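Local coordinates for lipolytic protein G-D-S-L family (Chitinophaga pinensis, PDB 4Q7Q) that is of undetermined function but is probably a serine esterase or lipase of the GDSL-like SGNH hydrolase family, at residues D23-R28 with L232-L237; R132-Y137 with K191-K196; G201-Y206 with N220-Y225. All blocks are in the same frame, centred on the assembly; numbering follows the deposited sequence.

Interaction 1: residues D23-R28 with L232-L237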
# COMPACT_ATOMS: atom_id res chain seq x y z
N ASP A 23 -8.88 -14.58 3.44
CA ASP A 23 -10.05 -14.60 4.33
C ASP A 23 -10.27 -13.22 4.96
O ASP A 23 -11.41 -12.83 5.22
CB ASP A 23 -9.89 -15.66 5.42
CG ASP A 23 -8.64 -15.46 6.26
OD1 ASP A 23 -7.56 -15.27 5.67
OD2 ASP A 23 -8.74 -15.51 7.50
N GLU A 24 -9.19 -12.48 5.19
CA GLU A 24 -9.30 -11.16 5.81
C GLU A 24 -9.81 -10.09 4.84
O GLU A 24 -10.13 -8.97 5.27
CB GLU A 24 -7.98 -10.74 6.46
CG GLU A 24 -7.67 -11.56 7.71
CD GLU A 24 -6.33 -11.24 8.34
OE1 GLU A 24 -6.10 -10.08 8.74
OE2 GLU A 24 -5.51 -12.17 8.43
N THR A 25 -9.88 -10.42 3.55
CA THR A 25 -10.55 -9.55 2.58
C THR A 25 -12.04 -9.88 2.50
O THR A 25 -12.76 -9.33 1.67
CB THR A 25 -9.95 -9.66 1.16
OG1 THR A 25 -10.32 -10.91 0.56
CG2 THR A 25 -8.43 -9.52 1.19
N GLY A 26 -12.52 -10.79 3.35
CA GLY A 26 -13.88 -11.29 3.24
C GLY A 26 -14.03 -12.14 1.99
O GLY A 26 -15.13 -12.28 1.44
N ASN A 27 -12.91 -12.70 1.54
CA ASN A 27 -12.83 -13.46 0.30
C ASN A 27 -13.27 -12.67 -0.94
O ASN A 27 -13.69 -13.25 -1.94
CB ASN A 27 -13.59 -14.78 0.42
CG ASN A 27 -13.07 -15.63 1.55
OD1 ASN A 27 -11.91 -16.06 1.53
ND2 ASN A 27 -13.91 -15.88 2.54
N ARG A 28 -13.15 -11.34 -0.86
CA ARG A 28 -13.40 -10.48 -2.01
C ARG A 28 -12.27 -10.57 -3.02
O ARG A 28 -12.44 -10.23 -4.19
CB ARG A 28 -13.57 -9.02 -1.57
CG ARG A 28 -14.75 -8.76 -0.65
CD ARG A 28 -15.78 -7.85 -1.27
NE ARG A 28 -16.95 -7.73 -0.41
CZ ARG A 28 -17.45 -6.58 0.04
NH1 ARG A 28 -16.89 -5.43 -0.30
NH2 ARG A 28 -18.53 -6.59 0.82
N LEU A 232 -11.18 -0.96 -8.09
CA LEU A 232 -9.75 -1.18 -7.87
C LEU A 232 -9.46 -1.67 -6.45
O LEU A 232 -8.40 -2.25 -6.21
CB LEU A 232 -8.95 0.08 -8.13
CG LEU A 232 -8.85 0.55 -9.58
CD1 LEU A 232 -8.07 1.85 -9.61
CD2 LEU A 232 -8.19 -0.52 -10.43
N THR A 233 -10.38 -1.38 -5.53
CA THR A 233 -10.32 -1.84 -4.15
C THR A 233 -11.64 -2.49 -3.77
O THR A 233 -12.65 -2.32 -4.47
CB THR A 233 -10.08 -0.68 -3.15
OG1 THR A 233 -11.25 0.16 -3.07
CG2 THR A 233 -8.84 0.13 -3.52
N TYR A 234 -11.65 -3.22 -2.66
CA TYR A 234 -12.89 -3.83 -2.18
C TYR A 234 -13.45 -3.08 -0.96
O TYR A 234 -14.56 -3.35 -0.52
CB TYR A 234 -12.71 -5.33 -1.88
CG TYR A 234 -11.72 -5.64 -0.78
CD1 TYR A 234 -12.10 -5.58 0.57
CD2 TYR A 234 -10.40 -5.96 -1.07
CE1 TYR A 234 -11.19 -5.83 1.59
CE2 TYR A 234 -9.50 -6.22 -0.05
CZ TYR A 234 -9.90 -6.15 1.27
OH TYR A 234 -8.99 -6.40 2.28
N ASP A 235 -12.68 -2.12 -0.45
CA ASP A 235 -13.07 -1.40 0.77
C ASP A 235 -12.59 0.05 0.78
O ASP A 235 -12.57 0.69 1.83
CB ASP A 235 -12.53 -2.12 2.01
CG ASP A 235 -11.01 -2.18 2.05
OD1 ASP A 235 -10.36 -1.56 1.18
OD2 ASP A 235 -10.47 -2.83 2.98
N GLY A 236 -12.18 0.56 -0.38
CA GLY A 236 -11.68 1.92 -0.47
C GLY A 236 -10.17 2.00 -0.49
O GLY A 236 -9.60 2.96 -1.03
N LEU A 237 -9.52 0.99 0.07
CA LEU A 237 -8.08 1.05 0.34
C LEU A 237 -7.32 -0.16 -0.20
O LEU A 237 -6.31 -0.00 -0.89
CB LEU A 237 -7.86 1.18 1.85
CG LEU A 237 -6.45 1.01 2.44
CD1 LEU A 237 -5.46 2.03 1.89
CD2 LEU A 237 -6.50 1.08 3.95
O HOH W 1 -9.60 -6.25 4.86
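Packing of one tyrosine ring against a turn makes up this loop-to-loop contact: Tyr234, in the loop that leads to helix 241-257, lies against Thr25 and Arg28 in the loop between helices 14-17 and 33-40. The phenol end of Tyr234 carries the Thr25 half. Thr25 CB comes within 3.5 Å of Tyr234 CZ, and Thr25 CG2 lies 3.4 Å from Tyr234 OH, the two side chains crossing at about a right angle. One face of the same ring is met by the carbonyl oxygen of Thr25. With chi1 at 73°, Thr25 OG1 sits between its own backbone N and carbonyl carbon, where it hydrogen-bonds within its loop to Leu22 O and Val29 N and leaves the methyl to the tyrosine. Thr25 to Arg28 forms a type I' turn, which brings Arg28 back beside the root of the ring; Arg28 CB is 3.8 Å from Tyr234 CB. The arginine chain then bends at chi2 (-116°) and carries NH1 to 3.1 Å from Tyr234 O, which lies at the guanidinium edge; the hydrogen bond of NH1 goes to Tyr225 O. In the α/β fold of SGNH hydrolases, the loop before the last helix carries the catalytic Asp and His, and here Asp235, next to Tyr234, accepts from His238 ND1 through OD2, consistent with a Ser14-His238-Asp235 triad. The other carboxylate oxygen, Asp235 OD1, takes Leu237 N in an Asx turn, and Thr233 OG1 takes Gly236 N in an ST motif. A water in the plane of the Tyr234 ring, at its edge, bridges the loops: it lies 2.7 Å from Tyr234 OH and donates to Glu24 O at 2.8 Å.

Interaction 2: residues R132-Y137 with K191-K196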
# COMPACT_ATOMS: atom_id res chain seq x y z
N ARG A 132 -6.06 6.23 -2.30
CA ARG A 132 -7.06 5.51 -1.53
C ARG A 132 -8.29 6.36 -1.38
O ARG A 132 -8.21 7.58 -1.16
CB ARG A 132 -6.50 5.14 -0.15
CG ARG A 132 -5.82 6.28 0.59
CD ARG A 132 -5.13 5.82 1.85
NE ARG A 132 -6.07 5.50 2.92
CZ ARG A 132 -5.72 5.01 4.11
NH1 ARG A 132 -4.43 4.78 4.37
NH2 ARG A 132 -6.64 4.76 5.02
N ASN A 133 -9.46 5.75 -1.52
CA ASN A 133 -10.68 6.48 -1.22
C ASN A 133 -11.10 6.21 0.21
O ASN A 133 -10.31 5.66 0.99
CB ASN A 133 -11.79 6.19 -2.24
CG ASN A 133 -12.57 7.43 -2.58
OD1 ASN A 133 -12.93 8.20 -1.69
ND2 ASN A 133 -12.81 7.66 -3.87
N ASP A 134 -12.32 6.61 0.58
CA ASP A 134 -12.80 6.36 1.94
C ASP A 134 -12.69 4.88 2.24
O ASP A 134 -13.20 4.04 1.49
CB ASP A 134 -14.27 6.78 2.07
CG ASP A 134 -14.46 8.29 2.09
OD1 ASP A 134 -13.49 9.05 1.93
OD2 ASP A 134 -15.62 8.70 2.28
N PHE A 135 -12.03 4.56 3.35
CA PHE A 135 -11.83 3.19 3.77
C PHE A 135 -12.81 2.82 4.87
O PHE A 135 -13.00 3.59 5.80
CB PHE A 135 -10.41 3.03 4.29
CG PHE A 135 -10.19 1.81 5.15
CD1 PHE A 135 -10.27 0.55 4.59
CD2 PHE A 135 -9.89 1.93 6.50
CE1 PHE A 135 -10.05 -0.58 5.37
CE2 PHE A 135 -9.67 0.81 7.28
CZ PHE A 135 -9.76 -0.45 6.72
N VAL A 136 -13.45 1.66 4.75
CA VAL A 136 -14.24 1.10 5.84
C VAL A 136 -13.84 -0.36 6.02
O VAL A 136 -13.94 -1.16 5.09
CB VAL A 136 -15.76 1.20 5.57
CG1 VAL A 136 -16.53 0.72 6.78
CG2 VAL A 136 -16.14 2.63 5.24
N TYR A 137 -13.36 -0.71 7.21
CA TYR A 137 -12.87 -2.05 7.48
C TYR A 137 -13.99 -3.08 7.41
O TYR A 137 -15.01 -2.97 8.09
CB TYR A 137 -12.20 -2.09 8.86
CG TYR A 137 -11.53 -3.40 9.20
CD1 TYR A 137 -10.94 -4.18 8.22
CD2 TYR A 137 -11.49 -3.86 10.51
CE1 TYR A 137 -10.32 -5.38 8.53
CE2 TYR A 137 -10.87 -5.06 10.84
CZ TYR A 137 -10.29 -5.82 9.84
OH TYR A 137 -9.68 -7.01 10.14
N LYS A 191 -17.09 1.56 -6.68
CA LYS A 191 -18.19 1.97 -7.56
C LYS A 191 -19.16 2.93 -6.87
O LYS A 191 -19.71 3.84 -7.50
CB LYS A 191 -18.97 0.75 -8.06
CG LYS A 191 -18.16 -0.25 -8.87
CD LYS A 191 -17.74 0.32 -10.21
CE LYS A 191 -17.08 -0.74 -11.08
NZ LYS A 191 -18.04 -1.81 -11.47
N PHE A 192 -19.39 2.71 -5.58
CA PHE A 192 -20.31 3.53 -4.81
C PHE A 192 -20.16 3.22 -3.34
O PHE A 192 -19.52 2.23 -2.96
CB PHE A 192 -21.77 3.30 -5.23
CG PHE A 192 -22.24 1.87 -5.04
CD1 PHE A 192 -22.12 0.95 -6.06
CD2 PHE A 192 -22.79 1.47 -3.83
CE1 PHE A 192 -22.54 -0.36 -5.89
CE2 PHE A 192 -23.21 0.16 -3.65
CZ PHE A 192 -23.09 -0.75 -4.68
N LYS A 193 -20.74 4.09 -2.51
CA LYS A 193 -20.88 3.85 -1.09
C LYS A 193 -22.38 3.75 -0.83
O LYS A 193 -23.13 4.62 -1.25
CB LYS A 193 -20.27 5.02 -0.32
CG LYS A 193 -19.45 4.66 0.91
CD LYS A 193 -18.83 5.92 1.50
CE LYS A 193 -18.12 5.68 2.82
NZ LYS A 193 -17.66 6.98 3.39
N HIS A 194 -22.79 2.68 -0.17
CA HIS A 194 -24.18 2.35 0.10
C HIS A 194 -24.58 3.05 1.40
O HIS A 194 -24.21 2.61 2.48
CB HIS A 194 -24.26 0.82 0.22
CG HIS A 194 -25.59 0.29 0.64
ND1 HIS A 194 -26.70 0.32 -0.17
CD2 HIS A 194 -25.98 -0.32 1.79
CE1 HIS A 194 -27.72 -0.25 0.45
NE2 HIS A 194 -27.30 -0.64 1.65
N LEU A 195 -25.32 4.15 1.29
CA LEU A 195 -25.54 5.02 2.44
C LEU A 195 -26.98 5.46 2.57
O LEU A 195 -27.69 5.60 1.57
CB LEU A 195 -24.68 6.28 2.31
CG LEU A 195 -23.17 6.09 2.22
CD1 LEU A 195 -22.51 7.40 1.81
CD2 LEU A 195 -22.62 5.59 3.55
N LYS A 196 -27.41 5.71 3.80
CA LYS A 196 -28.70 6.32 4.04
C LYS A 196 -28.72 7.76 3.56
O LYS A 196 -27.79 8.53 3.81
CB LYS A 196 -29.09 6.24 5.52
CG LYS A 196 -29.42 4.83 5.98
CD LYS A 196 -29.96 4.84 7.40
CE LYS A 196 -30.34 3.43 7.83
NZ LYS A 196 -30.87 3.42 9.21
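Lys193 and Asp134 form a buried salt bridge that joins the residue just before strand 135-136, of the small antiparallel pair 135-136/144-145, to strand 193-196 of the pair 193-196/203-206; both pairs lie apart from the five-stranded parallel sheet of this SGNH-type fold. The backbones stay well separated, with 9.0 Å between the CA atoms of Asp134 and Lys193. The lysine chain runs straight out beyond CG, which lets NZ span that gap. Lys193 NZ donates to Asp134 OD2 at 2.9 Å, approaching on the anti side of the carboxylate and 15° out of its plane. The two side chains cross at about a right angle, and Lys193 NZ also passes 3.6 Å from Asp134 CB. CG of Asp134 stands opposite its carbonyl carbon (chi1 -73°), a torsion that turns the carboxylate toward Lys193. Its oxygens have separate partners: OD2 serves the lysine, while OD1 accepts from Tyr149 OH and Gly147 N. These bonds fix the carboxylate's rotation, and the buried positive charge is likely to favour its ionised form. Val136, two residues along, adds a looser apolar touch, CG2 lying 4.4 Å from Lys193 CE. Asn133 ties down the backbone just before the carboxylate: its OD1 accepts Asp134 N at 2.8 Å, with the donor in the carbonyl plane and a C=O...N angle of 99°.

Interaction 3: residues G201-Y206 with N220-Y225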
# COMPACT_ATOMS: atom_id res chain seq x y z
N GLY A 201 -33.86 8.74 5.13
CA GLY A 201 -33.43 7.53 5.81
C GLY A 201 -33.37 6.28 4.94
O GLY A 201 -33.14 5.18 5.44
N LYS A 202 -33.57 6.45 3.64
CA LYS A 202 -33.55 5.32 2.71
C LYS A 202 -32.16 5.14 2.10
O LYS A 202 -31.44 6.12 1.89
CB LYS A 202 -34.57 5.53 1.58
CG LYS A 202 -36.00 5.77 2.05
CD LYS A 202 -36.91 6.12 0.89
N TYR A 203 -31.79 3.90 1.81
CA TYR A 203 -30.48 3.63 1.21
C TYR A 203 -30.39 4.08 -0.23
O TYR A 203 -31.32 3.91 -1.02
CB TYR A 203 -30.12 2.16 1.33
CG TYR A 203 -29.62 1.78 2.70
CD1 TYR A 203 -28.31 2.02 3.08
CD2 TYR A 203 -30.47 1.19 3.63
CE1 TYR A 203 -27.85 1.69 4.33
CE2 TYR A 203 -30.02 0.85 4.89
CZ TYR A 203 -28.70 1.10 5.23
OH TYR A 203 -28.24 0.77 6.49
N VAL A 204 -29.23 4.65 -0.57
CA VAL A 204 -28.93 5.14 -1.91
C VAL A 204 -27.48 4.77 -2.28
O VAL A 204 -26.59 4.79 -1.42
CB VAL A 204 -29.13 6.68 -1.98
CG1 VAL A 204 -28.60 7.25 -3.28
CG2 VAL A 204 -30.59 7.05 -1.78
N ASN A 205 -27.26 4.40 -3.54
CA ASN A 205 -25.91 4.20 -4.06
C ASN A 205 -25.31 5.54 -4.48
O ASN A 205 -25.71 6.12 -5.49
CB ASN A 205 -25.90 3.23 -5.25
CG ASN A 205 -26.78 3.70 -6.41
OD1 ASN A 205 -27.94 4.06 -6.22
ND2 ASN A 205 -26.23 3.70 -7.62
N TYR A 206 -24.35 6.03 -3.69
CA TYR A 206 -23.66 7.28 -4.02
C TYR A 206 -22.26 7.01 -4.55
O TYR A 206 -21.39 6.55 -3.81
CB TYR A 206 -23.52 8.16 -2.78
CG TYR A 206 -24.81 8.71 -2.22
CD1 TYR A 206 -25.43 9.82 -2.78
CD2 TYR A 206 -25.41 8.13 -1.11
CE1 TYR A 206 -26.61 10.34 -2.26
CE2 TYR A 206 -26.58 8.63 -0.57
CZ TYR A 206 -27.18 9.73 -1.16
OH TYR A 206 -28.34 10.24 -0.62
N ASN A 220 -25.61 3.21 12.42
CA ASN A 220 -26.89 3.36 11.73
C ASN A 220 -26.71 3.30 10.21
O ASN A 220 -27.19 4.17 9.49
CB ASN A 220 -27.57 4.66 12.16
CG ASN A 220 -28.97 4.82 11.58
OD1 ASN A 220 -29.89 4.10 11.95
ND2 ASN A 220 -29.13 5.78 10.67
N ASN A 221 -26.02 2.26 9.75
CA ASN A 221 -25.78 2.06 8.32
C ASN A 221 -25.12 0.71 8.11
O ASN A 221 -24.11 0.40 8.74
CB ASN A 221 -24.87 3.17 7.77
CG ASN A 221 -25.03 3.39 6.27
OD1 ASN A 221 -25.55 4.42 5.84
ND2 ASN A 221 -24.54 2.45 5.47
N GLU A 222 -25.69 -0.11 7.22
CA GLU A 222 -25.09 -1.38 6.83
C GLU A 222 -23.71 -1.11 6.24
O GLU A 222 -23.37 0.03 5.93
CB GLU A 222 -25.97 -2.08 5.79
CG GLU A 222 -27.39 -2.34 6.25
CD GLU A 222 -28.32 -2.69 5.11
OE1 GLU A 222 -28.01 -2.34 3.95
OE2 GLU A 222 -29.37 -3.30 5.38
N TYR A 223 -22.91 -2.17 6.08
CA TYR A 223 -21.57 -2.02 5.51
C TYR A 223 -21.69 -1.35 4.15
O TYR A 223 -22.41 -1.84 3.28
CB TYR A 223 -20.87 -3.36 5.39
CG TYR A 223 -19.44 -3.22 4.91
CD1 TYR A 223 -18.46 -2.66 5.74
CD2 TYR A 223 -19.07 -3.63 3.64
CE1 TYR A 223 -17.16 -2.52 5.30
CE2 TYR A 223 -17.76 -3.49 3.19
CZ TYR A 223 -16.81 -2.93 4.03
OH TYR A 223 -15.52 -2.79 3.60
N PRO A 224 -20.99 -0.22 3.96
CA PRO A 224 -21.27 0.62 2.79
C PRO A 224 -20.61 0.16 1.48
O PRO A 224 -20.85 0.78 0.44
CB PRO A 224 -20.72 1.98 3.21
CG PRO A 224 -19.60 1.64 4.15
CD PRO A 224 -20.08 0.43 4.92
N TYR A 225 -19.82 -0.90 1.52
CA TYR A 225 -19.21 -1.43 0.30
C TYR A 225 -19.60 -2.88 0.02
O TYR A 225 -18.79 -3.79 0.21
CB TYR A 225 -17.69 -1.31 0.38
CG TYR A 225 -17.16 0.11 0.37
CD1 TYR A 225 -17.65 1.06 -0.51
CD2 TYR A 225 -16.15 0.49 1.25
CE1 TYR A 225 -17.16 2.35 -0.52
CE2 TYR A 225 -15.64 1.79 1.25
CZ TYR A 225 -16.15 2.72 0.36
OH TYR A 225 -15.65 4.00 0.35
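Tyr203 reaches from the second strand of the antiparallel hairpin 193-196/203-206 to Asn221 and Glu222 in the long loop that follows, a surface contact built round one phenol. Its hydroxyl accepts the backbone N of Glu222 at 2.8 Å, an almost straight bond. Glu222 runs out extended across the ring: OE1 stands above one face, 3.7 Å from Tyr203 CZ and offset toward the rim, with the carboxylate only 17° from parallel to the ring. Glu222 CG, placed beside its own backbone N (chi1 -58°), comes within 3.2 Å of Tyr203 OH. His194, on the neighbouring strand, stacks with the Tyr203 ring and also donates through NE2 to Glu222 OE1, which helps to hold that carboxylate in place. Asn221 comes from another side, its ND2 in the plane of the ring at the edge, 3.6 Å from Tyr203 CE1, and its amide turned 80° from the ring. A leucine in place of Tyr203 has neither hydroxyl nor ring, and Glu222 N would probably be left without its acceptor and the Glu222 carboxylate without the face it lies over. The Asn221 amide also joins this loop to the hairpin, accepting Lys196 N and donating to His194 O. Within its own loop Asn221 ND2 donates to Glu222 O at 2.7 Å, meeting that oxygen on a lone pair.

Along the chain, interactions 2 and 3 follow one another, and both are nested inside the loop that interaction 1 closes. Their centres lie about 12 Å (1 to 2), 9 Å (2 to 3) and 18 Å (1 to 3) apart, running outward from the side of the chain that holds the putative triad. Interactions 2 and 3 share the hairpin 193-196/203-206, one strand each. Backbone bonds pair Asp235 with Val136 and Gly236 with Asn133, joining interaction 1 to interaction 2, and the hydroxyls of Tyr223 and Tyr225 bind carbonyls of segment 132-137. Arg28 also reaches Tyr225 directly. The outlying hairpin is thus connected to the loop bearing Asp235.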